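Local atomic coordinates of 52 protein (Murid herpesvirus 4, PDB entry 2OA5), a protein that is an abundant tegument protein of a murine gammaherpesvirus, a member of the BLRF2 family that probably serves a structural role in the virion. Residues R73-K78 with Q90-R95. Sequence-based numbering, arbitrary orientation.
Sequences RSRAAK and QSLTLR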
# COMPACT_ATOMS: atom_id res chain seq x y z
N ARG B 73 -4.34 -18.78 10.01
CA ARG B 73 -4.37 -20.14 10.56
C ARG B 73 -5.73 -20.77 10.32
O ARG B 73 -5.84 -21.92 9.89
CB ARG B 73 -4.07 -20.13 12.06
CG ARG B 73 -2.61 -20.22 12.37
CD ARG B 73 -2.36 -20.35 13.86
NE ARG B 73 -1.00 -20.83 14.10
CZ ARG B 73 0.08 -20.21 13.64
NH1 ARG B 73 -0.04 -19.10 12.93
NH2 ARG B 73 1.29 -20.72 13.86
N SER B 74 -6.79 -20.01 10.60
CA SER B 74 -8.14 -20.51 10.41
C SER B 74 -8.40 -20.87 8.94
O SER B 74 -8.94 -21.94 8.65
CB SER B 74 -9.15 -19.47 10.92
OG SER B 74 -10.21 -19.25 10.01
N ARG B 75 -8.01 -19.99 8.02
CA ARG B 75 -8.20 -20.25 6.60
C ARG B 75 -7.35 -21.41 6.08
O ARG B 75 -7.80 -22.19 5.25
CB ARG B 75 -7.89 -19.00 5.77
CG ARG B 75 -9.10 -18.27 5.25
CD ARG B 75 -9.99 -17.84 6.38
NE ARG B 75 -10.63 -16.55 6.13
CZ ARG B 75 -10.73 -15.59 7.04
NH1 ARG B 75 -10.22 -15.77 8.25
NH2 ARG B 75 -11.32 -14.44 6.73
N ALA B 76 -6.12 -21.51 6.58
CA ALA B 76 -5.21 -22.56 6.15
C ALA B 76 -5.64 -23.93 6.67
O ALA B 76 -5.09 -24.96 6.27
CB ALA B 76 -3.80 -22.25 6.62
N ALA B 77 -6.61 -23.94 7.56
CA ALA B 77 -7.12 -25.19 8.13
C ALA B 77 -7.79 -26.07 7.07
O ALA B 77 -7.68 -27.29 7.11
CB ALA B 77 -8.10 -24.88 9.27
N LYS B 78 -8.46 -25.43 6.11
CA LYS B 78 -9.17 -26.15 5.04
C LYS B 78 -8.28 -26.79 3.97
O LYS B 78 -8.71 -27.71 3.28
CB LYS B 78 -10.16 -25.20 4.35
CG LYS B 78 -11.30 -24.72 5.23
CD LYS B 78 -10.85 -23.72 6.29
CE LYS B 78 -11.72 -23.85 7.54
NZ LYS B 78 -12.22 -22.54 8.05
N GLN B 90 -3.85 -16.94 -2.17
CA GLN B 90 -3.78 -15.97 -3.25
C GLN B 90 -4.95 -14.99 -3.31
O GLN B 90 -4.76 -13.81 -3.59
CB GLN B 90 -3.64 -16.66 -4.60
CG GLN B 90 -3.40 -15.68 -5.73
CD GLN B 90 -3.57 -16.29 -7.12
OE1 GLN B 90 -3.24 -15.65 -8.11
NE2 GLN B 90 -4.10 -17.50 -7.16
N SER B 91 -6.16 -15.48 -3.06
CA SER B 91 -7.35 -14.64 -3.10
C SER B 91 -7.74 -14.12 -1.73
O SER B 91 -8.72 -13.40 -1.57
CB SER B 91 -8.54 -15.42 -3.69
OG SER B 91 -8.77 -16.61 -2.95
N LEU B 92 -6.95 -14.50 -0.72
CA LEU B 92 -7.23 -14.09 0.65
C LEU B 92 -7.25 -12.58 0.88
O LEU B 92 -6.36 -11.85 0.44
CB LEU B 92 -6.21 -14.73 1.60
CG LEU B 92 -6.45 -14.38 3.08
CD1 LEU B 92 -7.70 -15.12 3.53
CD2 LEU B 92 -5.28 -14.77 3.95
N THR B 93 -8.29 -12.14 1.58
CA THR B 93 -8.44 -10.74 1.95
C THR B 93 -8.97 -10.76 3.37
O THR B 93 -9.97 -11.42 3.67
CB THR B 93 -9.43 -10.00 1.02
OG1 THR B 93 -8.96 -10.10 -0.34
CG2 THR B 93 -9.53 -8.51 1.39
N LEU B 94 -8.29 -10.06 4.27
CA LEU B 94 -8.70 -10.04 5.66
C LEU B 94 -8.98 -8.62 6.07
O LEU B 94 -8.46 -7.68 5.48
CB LEU B 94 -7.58 -10.54 6.57
CG LEU B 94 -6.84 -11.85 6.37
CD1 LEU B 94 -5.83 -12.01 7.51
CD2 LEU B 94 -7.81 -13.02 6.36
N ARG B 95 -9.82 -8.47 7.08
CA ARG B 95 -10.03 -7.14 7.59
C ARG B 95 -9.67 -7.24 9.06
O ARG B 95 -10.03 -8.20 9.74
CB ARG B 95 -11.45 -6.64 7.42
CG ARG B 95 -11.49 -5.14 7.65
CD ARG B 95 -12.89 -4.59 7.76
NE ARG B 95 -13.50 -4.30 6.47
CZ ARG B 95 -13.13 -3.31 5.66
NH1 ARG B 95 -12.12 -2.51 6.00
NH2 ARG B 95 -13.77 -3.12 4.52
O HOH W 1 -11.61 -11.08 7.62
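Arg-75 reaches from the last turn of helix 46-76 across the side chains of Leu-92 and Leu-94. Its aliphatic part chiefly meets Leu-92 and its flat end meets Leu-94. CG of Arg-75 lies 3.9 Å from CD1 of Leu-92, and the two side chains cross at about a right angle. Further out, CD2 of Leu-94 sits over one face of the guanidinium, 3.7 Å above its plane and displaced toward the rim. Within that group NH2 of Arg-75 comes nearest, 3.8 Å from CD2 of Leu-94. Here the two side chains run past each other in opposite directions. No direct hydrogen bond joins the segments, so the touch is van der Waals packing of methyl groups against an arginine.

Bends at chi2 (58°) and chi3 (145°) carry the arginine chain past Leu-92 and lay its flat end against Leu-94. With CG anti to the backbone N (chi1 -179°), Leu-92 extends toward the helix and presents CD1 to the arginine.

One water lies between NH2 of Arg-75 and the backbone N of Arg-95. It accepts a bond from that backbone N at 3.2 Å and a weak, long one from NH2. NH1 of Arg-75 makes a weak hydrogen bond to the carbonyl O of Lys-71, one helical turn back. Both of these bonds from the guanidinium are weak, so they steady it only loosely.

The contact joins the last turn of helix 46-76 to the start of strand 93-99, and helix 82-90 lies between them in sequence. Arg-75 also touches Leu-88 of that helix, while Leu-94 packs back on Ile-68 and Lys-71. Residues Thr-93 to Arg-95 pair in an antiparallel ladder with a strand of the second subunit, so the sheet beside this last turn continues across the subunit interface.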